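Local coordinates for protein 6-phospho-beta-d glycosidase (Streptococcus pyogenes, PDB 5FOO) that probably hydrolyses 6-phospho-beta-glucosides to release glucose 6-phosphate, as a member of glycoside hydrolase family 1, at residues G131-K136 with Y194-A199; K188-A193 with D272-Q277; G259-E264 with E281-I286. The protein carries 1 engineered substitution. One frame throughout, in Å; residues are numbered along the deposited sequence.

Interaction 1. Residues G131-K136 with Y194-A199; sequences GGWESK and YNLALA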
loop_
_atom_site.group_PDB
_atom_site.type_symbol
_atom_site.label_atom_id
_atom_site.label_comp_id
_atom_site.label_asym_id
_atom_site.label_seq_id
_atom_site.Cartn_x
_atom_site.Cartn_y
_atom_site.Cartn_z
ATOM N N GLY A 131 -3.678 -22.533 -3.529
ATOM C CA GLY A 131 -3.070 -21.607 -4.452
ATOM C C GLY A 131 -3.311 -20.133 -4.078
ATOM O O GLY A 131 -3.003 -19.213 -4.860
ATOM N N GLY A 132 -3.813 -19.878 -2.885
ATOM C CA GLY A 132 -3.855 -18.499 -2.444
ATOM C C GLY A 132 -4.835 -17.654 -3.232
ATOM O O GLY A 132 -5.954 -18.073 -3.482
ATOM N N TRP A 133 -4.390 -16.470 -3.649
ATOM C CA TRP A 133 -5.214 -15.598 -4.466
ATOM C C TRP A 133 -5.569 -16.207 -5.842
ATOM O O TRP A 133 -6.415 -15.662 -6.584
ATOM C CB TRP A 133 -4.531 -14.232 -4.663
ATOM C CG TRP A 133 -4.371 -13.474 -3.375
ATOM C CD1 TRP A 133 -3.206 -13.164 -2.772
ATOM C CD2 TRP A 133 -5.415 -12.979 -2.520
ATOM N NE1 TRP A 133 -3.441 -12.452 -1.615
ATOM C CE2 TRP A 133 -4.786 -12.327 -1.428
ATOM C CE3 TRP A 133 -6.798 -12.988 -2.587
ATOM C CZ2 TRP A 133 -5.498 -11.692 -0.411
ATOM C CZ3 TRP A 133 -7.548 -12.341 -1.562
ATOM C CH2 TRP A 133 -6.893 -11.704 -0.495
ATOM N N GLU A 134 -4.931 -17.322 -6.198
ATOM C CA GLU A 134 -5.347 -18.016 -7.437
ATOM C C GLU A 134 -6.700 -18.614 -7.226
ATOM O O GLU A 134 -7.339 -18.905 -8.171
ATOM C CB GLU A 134 -4.384 -19.125 -7.860
ATOM C CG GLU A 134 -2.936 -18.703 -8.057
ATOM C CD GLU A 134 -1.999 -19.898 -7.865
ATOM O OE1 GLU A 134 -2.382 -20.984 -8.289
ATOM O OE2 GLU A 134 -0.951 -19.771 -7.245
ATOM N N SER A 135 -7.171 -18.759 -5.990
ATOM C CA SER A 135 -8.442 -19.438 -5.777
ATOM C C SER A 135 -9.606 -18.516 -5.440
ATOM O O SER A 135 -9.525 -17.716 -4.465
ATOM C CB SER A 135 -8.287 -20.463 -4.688
ATOM O OG SER A 135 -9.551 -20.732 -4.111
ATOM N N LYS A 136 -10.714 -18.679 -6.179
ATOM C CA LYS A 136 -11.940 -17.936 -5.850
ATOM C C LYS A 136 -12.586 -18.363 -4.542
ATOM O O LYS A 136 -13.313 -17.566 -3.914
ATOM C CB LYS A 136 -12.898 -17.959 -7.009
ATOM C CG LYS A 136 -12.290 -17.239 -8.237
ATOM C CD LYS A 136 -13.199 -17.300 -9.477
ATOM C CE LYS A 136 -12.551 -16.555 -10.635
ATOM N NZ LYS A 136 -13.496 -16.398 -11.756
ATOM N N TYR A 194 -7.244 -10.481 -11.611
ATOM C CA TYR A 194 -8.711 -10.494 -11.656
ATOM C C TYR A 194 -9.300 -10.848 -10.271
ATOM O O TYR A 194 -10.271 -10.220 -9.817
ATOM C CB TYR A 194 -9.229 -11.466 -12.708
ATOM C CG TYR A 194 -10.713 -11.701 -12.680
ATOM C CD1 TYR A 194 -11.253 -12.646 -11.888
ATOM C CD2 TYR A 194 -11.559 -10.944 -13.487
ATOM C CE1 TYR A 194 -12.637 -12.853 -11.858
ATOM C CE2 TYR A 194 -12.932 -11.131 -13.488
ATOM C CZ TYR A 194 -13.472 -12.069 -12.655
ATOM O OH TYR A 194 -14.791 -12.213 -12.673
ATOM N N ASN A 195 -8.686 -11.825 -9.588
ATOM C CA ASN A 195 -9.247 -12.318 -8.348
ATOM C C ASN A 195 -9.140 -11.248 -7.248
ATOM O O ASN A 195 -10.060 -11.089 -6.446
ATOM C CB ASN A 195 -8.607 -13.630 -7.907
ATOM C CG ASN A 195 -9.040 -14.829 -8.754
ATOM O OD1 ASN A 195 -9.927 -14.754 -9.633
ATOM N ND2 ASN A 195 -8.401 -15.948 -8.488
ATOM N N LEU A 196 -8.054 -10.473 -7.250
ATOM C CA LEU A 196 -7.902 -9.343 -6.300
ATOM C C LEU A 196 -8.923 -8.220 -6.505
ATOM O O LEU A 196 -9.485 -7.655 -5.527
ATOM C CB LEU A 196 -6.478 -8.826 -6.344
ATOM C CG LEU A 196 -5.497 -9.793 -5.703
ATOM C CD1 LEU A 196 -4.097 -9.377 -6.112
ATOM C CD2 LEU A 196 -5.589 -9.785 -4.197
ATOM N N ALA A 197 -9.192 -7.930 -7.773
ATOM C CA ALA A 197 -10.204 -6.945 -8.147
ATOM C C ALA A 197 -11.629 -7.396 -7.784
ATOM O O ALA A 197 -12.395 -6.604 -7.302
ATOM C CB ALA A 197 -10.145 -6.667 -9.624
ATOM N N LEU A 198 -11.932 -8.656 -8.044
ATOM C CA LEU A 198 -13.172 -9.281 -7.659
ATOM C C LEU A 198 -13.320 -9.298 -6.133
ATOM O O LEU A 198 -14.409 -9.013 -5.623
ATOM C CB LEU A 198 -13.294 -10.700 -8.186
ATOM C CG LEU A 198 -14.548 -11.492 -7.722
ATOM C CD1 LEU A 198 -15.822 -10.883 -8.262
ATOM C CD2 LEU A 198 -14.438 -12.925 -8.181
ATOM N N ALA A 199 -12.256 -9.637 -5.420
ATOM C CA ALA A 199 -12.255 -9.527 -3.957
ATOM C C ALA A 199 -12.545 -8.128 -3.447
ATOM O O ALA A 199 -13.232 -7.974 -2.478
ATOM C CB ALA A 199 -10.943 -10.018 -3.389
#
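Asn-195 reaches from its helix to the backbone of the facing loop and gives its amide hydrogen to the carbonyl oxygen of Trp-133. The bond from Asn-195 ND2 to Trp-133 O is 2.8 Å long and nearly straight (169° at the hydrogen), and the oxygen lies in the plane of the side-chain amide, although the donor is tilted 16° from the plane of the backbone carbonyl. One residue on, Leu-196 lays a single methyl on the indole: CD2 stands 3.8 Å from the centroid of the six-membered ring of Trp-133, over the face, a CH-pi contact in which the two side chains cross at about a right angle. The third element is Lys-136. Its chain runs out extended beyond CG and passes across the asparagine amide, bringing Lys-136 CE to 3.3 Å from Asn-195 OD1 and Lys-136 NZ to 3.6 Å from Tyr-194 CE1. The contact belongs to the outer layer of the (beta/alpha)8 barrel: residues 131-136 turn from helix 124-130 into helix 136-153, whereas 194-199 are the middle of helix 186-208, which precedes barrel strand 218-224. In the second shell, Gln-191 NE2, one helical turn before Asn-195, donates to Asn-195 OD1, so both ends of the amide are engaged and its rotation is fixed. The ammonium group of Lys-136 is paired with Glu-282 and also bonded to the carbonyl of Gln-277. Phe-142 meets the Trp-133 ring edge-to-face, and Val-169 also packs against the indole. Within the loop, Glu-134 N bonds to Gly-131 O at 3.0 Å, holding the short 3-10 turn that presents the Trp-133 carbonyl; Ser-135, at the N-cap of helix 136-153, bonds through OG to Val-138 N.

Interaction 2. Residues K188-A193 with D272-Q277; sequences KAVQVA and DGVLWQ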
loop_
_atom_site.group_PDB
_atom_site.type_symbol
_atom_site.label_atom_id
_atom_site.label_comp_id
_atom_site.label_asym_id
_atom_site.label_seq_id
_atom_site.Cartn_x
_atom_site.Cartn_y
_atom_site.Cartn_z
ATOM N N LYS A 188 -0.994 -17.276 -14.228
ATOM C CA LYS A 188 -1.407 -17.147 -12.857
ATOM C C LYS A 188 -1.465 -15.706 -12.361
ATOM O O LYS A 188 -2.428 -15.311 -11.685
ATOM C CB LYS A 188 -0.545 -17.999 -11.949
ATOM C CG LYS A 188 -0.857 -19.484 -12.021
ATOM C CD LYS A 188 0.027 -20.214 -11.010
ATOM C CE LYS A 188 -0.104 -21.736 -11.111
ATOM N NZ LYS A 188 0.814 -22.267 -10.049
ATOM N N ALA A 189 -0.454 -14.934 -12.698
ATOM C CA ALA A 189 -0.455 -13.525 -12.357
ATOM C C ALA A 189 -1.746 -12.823 -12.800
ATOM O O ALA A 189 -2.329 -12.080 -12.047
ATOM C CB ALA A 189 0.719 -12.854 -12.972
ATOM N N VAL A 190 -2.158 -13.060 -14.045
ATOM C CA VAL A 190 -3.294 -12.403 -14.623
ATOM C C VAL A 190 -4.573 -12.843 -13.895
ATOM O O VAL A 190 -5.475 -12.034 -13.645
ATOM C CB VAL A 190 -3.353 -12.692 -16.130
ATOM C CG1 VAL A 190 -4.635 -12.215 -16.742
ATOM C CG2 VAL A 190 -2.181 -12.000 -16.805
ATOM N N GLN A 191 -4.664 -14.118 -13.559
ATOM C CA GLN A 191 -5.848 -14.596 -12.874
ATOM C C GLN A 191 -5.863 -14.001 -11.427
ATOM O O GLN A 191 -6.907 -13.546 -10.975
ATOM C CB GLN A 191 -5.918 -16.152 -12.874
ATOM C CG GLN A 191 -7.174 -16.703 -12.222
ATOM C CD GLN A 191 -8.436 -16.383 -13.000
ATOM O OE1 GLN A 191 -8.514 -16.700 -14.184
ATOM N NE2 GLN A 191 -9.463 -15.787 -12.333
ATOM N N VAL A 192 -4.723 -14.008 -10.749
ATOM C CA VAL A 192 -4.587 -13.341 -9.452
ATOM C C VAL A 192 -5.043 -11.880 -9.482
ATOM O O VAL A 192 -5.761 -11.469 -8.560
ATOM C CB VAL A 192 -3.172 -13.522 -8.872
ATOM C CG1 VAL A 192 -2.863 -12.620 -7.681
ATOM C CG2 VAL A 192 -3.012 -14.979 -8.386
ATOM N N ALA A 193 -4.658 -11.123 -10.526
ATOM C CA ALA A 193 -5.088 -9.754 -10.674
ATOM C C ALA A 193 -6.621 -9.647 -10.770
ATOM O O ALA A 193 -7.225 -8.844 -10.062
ATOM C CB ALA A 193 -4.435 -9.125 -11.870
ATOM N N ASP A 272 -2.901 -12.786 -26.249
ATOM C CA ASP A 272 -1.727 -13.467 -25.788
ATOM C C ASP A 272 -2.095 -14.762 -25.107
ATOM O O ASP A 272 -1.214 -15.365 -24.517
ATOM C CB ASP A 272 -0.871 -12.621 -24.819
ATOM C CG ASP A 272 -0.294 -11.390 -25.460
ATOM O OD1 ASP A 272 -0.301 -11.338 -26.678
ATOM O OD2 ASP A 272 0.214 -10.484 -24.758
ATOM N N GLY A 273 -3.356 -15.153 -25.091
ATOM C CA GLY A 273 -3.730 -16.407 -24.438
ATOM C C GLY A 273 -3.720 -16.473 -22.919
ATOM O O GLY A 273 -3.653 -17.561 -22.387
ATOM N N VAL A 274 -3.751 -15.335 -22.212
ATOM C CA VAL A 274 -3.621 -15.351 -20.768
ATOM C C VAL A 274 -4.758 -14.667 -20.017
ATOM O O VAL A 274 -4.666 -14.490 -18.802
ATOM C CB VAL A 274 -2.251 -14.747 -20.311
ATOM C CG1 VAL A 274 -1.092 -15.644 -20.784
ATOM C CG2 VAL A 274 -2.074 -13.306 -20.781
ATOM N N LEU A 275 -5.827 -14.323 -20.714
ATOM C CA LEU A 275 -6.979 -13.703 -20.096
ATOM C C LEU A 275 -7.553 -14.551 -18.929
ATOM O O LEU A 275 -7.633 -15.779 -19.004
ATOM C CB LEU A 275 -8.067 -13.406 -21.128
ATOM C CG LEU A 275 -9.300 -12.603 -20.643
ATOM C CD1 LEU A 275 -8.945 -11.149 -20.317
ATOM C CD2 LEU A 275 -10.399 -12.665 -21.684
ATOM N N TRP A 276 -7.884 -13.852 -17.837
ATOM C CA TRP A 276 -8.500 -14.435 -16.654
ATOM C C TRP A 276 -9.783 -15.139 -17.007
ATOM O O TRP A 276 -10.416 -14.850 -18.005
ATOM C CB TRP A 276 -8.812 -13.352 -15.563
ATOM C CG TRP A 276 -9.497 -12.115 -16.106
ATOM C CD1 TRP A 276 -10.767 -12.018 -16.611
ATOM C CD2 TRP A 276 -8.899 -10.841 -16.268
ATOM N NE1 TRP A 276 -10.984 -10.775 -17.106
ATOM C CE2 TRP A 276 -9.885 -9.995 -16.849
ATOM C CE3 TRP A 276 -7.647 -10.313 -15.916
ATOM C CZ2 TRP A 276 -9.680 -8.635 -17.071
ATOM C CZ3 TRP A 276 -7.410 -8.936 -16.169
ATOM C CH2 TRP A 276 -8.419 -8.122 -16.745
ATOM N N GLN A 277 -10.145 -16.060 -16.150
ATOM C CA GLN A 277 -11.482 -16.642 -16.157
ATOM C C GLN A 277 -12.454 -15.771 -15.345
ATOM O O GLN A 277 -12.251 -15.560 -14.140
ATOM C CB GLN A 277 -11.421 -18.037 -15.512
ATOM C CG GLN A 277 -10.882 -19.097 -16.424
ATOM C CD GLN A 277 -11.893 -19.471 -17.511
ATOM O OE1 GLN A 277 -13.033 -19.866 -17.204
ATOM N NE2 GLN A 277 -11.497 -19.328 -18.786
#
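The primary amide of Gln-191 lies alongside the backbone of Gln-277 and grips it at two points. This joins helix 186-208 of the (beta/alpha)8 barrel to the loop between helices 263-271 and 280-288, two of the helices in the connection from barrel strand 218-224 to strand 293-297. Gln-191 OE1 accepts from Gln-277 N at 2.6 Å, with 170° at the hydrogen; the donor sits in the carbonyl plane, on a lone pair. The companion bond, from Gln-191 NE2 to Gln-277 O, is weak at 3.3 Å. The glutamine can turn in this way because its chain leaves the helix with CG anti to the backbone N and then bends at CG (chi2 67°), which swings the amide round to the loop. There it stands beside the base of Trp-276, with amide and indole planes nearly perpendicular, 82° apart, and OE1 nearest to the CA and CB of that residue.

Trp-276 turns its benzo edge to the preceding residue of the helix. The carbonyl oxygen of Val-190 lies near the ring plane, 3.6 Å from Trp-276 CE3, and Val-190 CG1 approaches the same carbon at 3.7 Å. Leu-275 CD1 covers one face of the indole toward its rim, and Tyr-194 and Phe-261 bring further rings to it. Farther up the loop, the Val-190 and Val-274 side chains cross at about a right angle and meet through their CG2 methyls at 4.2 Å, both also touching Trp-317. The loop itself starts with a Schellman motif: Gly-273, with positive phi, ends helix 263-271 and redirects the chain toward helix 186-208. The carbonyl of Val-274 then points at the valine branch, where Val-190 CG1 comes to 3.1 Å from Val-274 O.

Interaction 3. Residues G259-E264 with E281-I286; sequences GKFPEE and EELALI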
loop_
_atom_site.group_PDB
_atom_site.type_symbol
_atom_site.label_atom_id
_atom_site.label_comp_id
_atom_site.label_asym_id
_atom_site.label_seq_id
_atom_site.Cartn_x
_atom_site.Cartn_y
_atom_site.Cartn_z
ATOM N N GLY A 259 -15.745 0.190 -12.181
ATOM C CA GLY A 259 -16.420 -1.127 -12.133
ATOM C C GLY A 259 -16.310 -1.928 -13.453
ATOM O O GLY A 259 -17.159 -2.787 -13.718
ATOM N N LYS A 260 -15.271 -1.655 -14.255
ATOM C CA LYS A 260 -15.020 -2.351 -15.527
ATOM C C LYS A 260 -13.531 -2.566 -15.689
ATOM O O LYS A 260 -12.717 -1.823 -15.149
ATOM C CB LYS A 260 -15.492 -1.530 -16.749
ATOM C CG LYS A 260 -16.842 -0.858 -16.642
ATOM N N PHE A 261 -13.132 -3.566 -16.459
ATOM C CA PHE A 261 -11.716 -3.671 -16.832
ATOM C C PHE A 261 -11.479 -2.874 -18.108
ATOM O O PHE A 261 -12.373 -2.690 -18.847
ATOM C CB PHE A 261 -11.359 -5.077 -16.975
ATOM C CG PHE A 261 -11.378 -5.817 -15.677
ATOM C CD1 PHE A 261 -10.364 -5.641 -14.773
ATOM C CD2 PHE A 261 -12.427 -6.671 -15.355
ATOM C CE1 PHE A 261 -10.400 -6.325 -13.553
ATOM C CE2 PHE A 261 -12.445 -7.331 -14.148
ATOM C CZ PHE A 261 -11.432 -7.159 -13.244
ATOM N N PRO A 262 -10.271 -2.370 -18.346
ATOM C CA PRO A 262 -10.063 -1.634 -19.605
ATOM C C PRO A 262 -10.056 -2.561 -20.816
ATOM O O PRO A 262 -9.335 -3.591 -20.822
ATOM C CB PRO A 262 -8.701 -0.988 -19.446
ATOM C CG PRO A 262 -8.177 -1.409 -18.118
ATOM C CD PRO A 262 -9.064 -2.458 -17.525
ATOM N N GLU A 263 -10.839 -2.192 -21.824
ATOM C CA GLU A 263 -11.135 -3.050 -22.977
ATOM C C GLU A 263 -9.865 -3.364 -23.774
ATOM O O GLU A 263 -9.624 -4.492 -24.209
ATOM C CB GLU A 263 -12.134 -2.348 -23.891
ATOM C CG GLU A 263 -13.515 -2.158 -23.315
ATOM C CD GLU A 263 -14.540 -3.025 -23.983
ATOM O OE1 GLU A 263 -14.563 -4.246 -23.658
ATOM O OE2 GLU A 263 -15.294 -2.479 -24.837
ATOM N N GLU A 264 -9.025 -2.359 -23.911
ATOM C CA GLU A 264 -7.788 -2.536 -24.637
ATOM C C GLU A 264 -6.877 -3.564 -23.955
ATOM O O GLU A 264 -6.222 -4.346 -24.645
ATOM C CB GLU A 264 -7.076 -1.198 -24.845
ATOM C CG GLU A 264 -5.927 -1.289 -25.827
ATOM C CD GLU A 264 -5.157 0.014 -25.988
ATOM O OE1 GLU A 264 -5.580 1.084 -25.491
ATOM O OE2 GLU A 264 -4.098 -0.025 -26.638
ATOM N N GLU A 281 -21.789 -13.002 -13.635
ATOM C CA GLU A 281 -22.246 -12.596 -12.275
ATOM C C GLU A 281 -21.138 -11.816 -11.535
ATOM O O GLU A 281 -21.354 -10.820 -10.868
ATOM C CB GLU A 281 -22.638 -13.843 -11.435
ATOM C CG GLU A 281 -23.850 -14.682 -11.913
ATOM C CD GLU A 281 -23.639 -15.507 -13.235
ATOM O OE1 GLU A 281 -22.506 -15.933 -13.624
ATOM O OE2 GLU A 281 -24.654 -15.728 -13.924
ATOM N N GLU A 282 -19.916 -12.270 -11.708
ATOM C CA GLU A 282 -18.733 -11.629 -11.124
ATOM C C GLU A 282 -18.527 -10.316 -11.749
ATOM O O GLU A 282 -18.394 -9.352 -11.008
ATOM C CB GLU A 282 -17.458 -12.464 -11.248
ATOM C CG GLU A 282 -17.529 -13.747 -10.437
ATOM C CD GLU A 282 -16.367 -14.706 -10.723
ATOM O OE1 GLU A 282 -15.481 -14.372 -11.545
ATOM O OE2 GLU A 282 -16.353 -15.808 -10.159
ATOM N N LEU A 283 -18.632 -10.224 -13.075
ATOM C CA LEU A 283 -18.490 -8.929 -13.730
ATOM C C LEU A 283 -19.543 -7.860 -13.322
ATOM O O LEU A 283 -19.229 -6.655 -13.232
ATOM C CB LEU A 283 -18.436 -9.055 -15.252
ATOM C CG LEU A 283 -17.189 -9.835 -15.730
ATOM C CD1 LEU A 283 -17.254 -10.238 -17.214
ATOM C CD2 LEU A 283 -15.919 -9.080 -15.429
ATOM N N ALA A 284 -20.763 -8.313 -13.080
ATOM C CA ALA A 284 -21.843 -7.432 -12.606
ATOM C C ALA A 284 -21.604 -7.031 -11.137
ATOM O O ALA A 284 -21.836 -5.868 -10.776
ATOM C CB ALA A 284 -23.202 -8.124 -12.773
ATOM N N LEU A 285 -21.083 -7.946 -10.314
ATOM C CA LEU A 285 -20.696 -7.603 -8.910
ATOM C C LEU A 285 -19.662 -6.499 -8.939
ATOM O O LEU A 285 -19.805 -5.508 -8.229
ATOM C CB LEU A 285 -20.189 -8.824 -8.129
ATOM C CG LEU A 285 -20.781 -9.280 -6.807
ATOM C CD1 LEU A 285 -22.267 -8.962 -6.693
ATOM C CD2 LEU A 285 -20.569 -10.791 -6.603
ATOM N N ILE A 286 -18.677 -6.585 -9.839
ATOM C CA ILE A 286 -17.634 -5.572 -9.962
ATOM C C ILE A 286 -18.215 -4.223 -10.432
ATOM O O ILE A 286 -17.847 -3.180 -9.912
ATOM C CB ILE A 286 -16.446 -6.074 -10.857
ATOM C CG1 ILE A 286 -15.750 -7.267 -10.200
ATOM C CG2 ILE A 286 -15.457 -4.961 -11.137
ATOM C CD1 ILE A 286 -14.810 -8.091 -11.108
HETATM O O HOH W 1 -17.457 -5.199 -14.716
#
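Gly-259 meets helix 280-288 backbone to backbone at Ile-286, the two CA atoms 5.1 Å apart. The glycine is the first residue to leave helix 235-258, and its positive phi (68°) turns the chain away from the helical path; lacking a beta carbon, it lets Gly-259 CA approach Ile-286 O to 3.3 Å. Beside this close pass, one carbonyl from each segment turns to a single water molecule. The water donates to Gly-259 O at 2.6 Å and to Leu-283 O at 2.7 Å, spending both its hydrogens on the bridge between two acceptors that could not bond to each other directly. After Gly-259 the chain is extended through Phe-261 until Pro-262, at the N-cap position, opens helix 263-271. The contact lies in the connection between strands 218-224 and 293-297 of the (beta/alpha)8 barrel, where helices 263-271 and 280-288 follow helix 235-258, and the chain returns here against its own earlier turn.

Side chain meets side chain through apolar groups alone. Phe-261 extends its ring toward the helix and touches two residues with the same corner: Phe-261 CE2 is 3.9 Å from Ile-286 CD1, which comes in obliquely, and 4.1 Å from Leu-283 CD2, which lies at the ring edge, near its plane. Both aliphatic chains cross the phenylalanine at about a right angle. Ile-286 works with two branches. With CG1 beside the backbone N (chi1 -64°) and the chain extended beyond it, CD1 is carried to the aromatic ring, while the CG2 branch stays by the glycine, 3.8 Å from Gly-259 O. Beyond the two segments, Ala-197 of helix 186-208 and Leu-251 and Ala-255 of helix 235-258 pack against Phe-261, and Ala-201 touches Ile-286.

Helix 186-208 serves interactions 1 and 2 with consecutive turns, their centres 11 Å apart; the centre of interaction 3 lies about 14 Å from the centre of each. A run of aromatic rings connects all three: Tyr-194 CD2 is 3.4 Å from Trp-276 CD1, and Trp-276 CZ2 is 3.6 Å from Phe-261 CG. A polar cluster runs beside it, where Glu-282 OE1 forms a salt bridge with Lys-136 NZ (2.8 Å) and probably a hydrogen bond with Tyr-194 OH (2.5 Å). The Leu-196 side chain of interaction 1 is about 14 Å from the bound 6-phosphocyclophellitol, so the contact does not line the pocket. Leu-196 O bonds to NE2 of His-163, the residue just before the pocket pair Asn-164 and Glu-165.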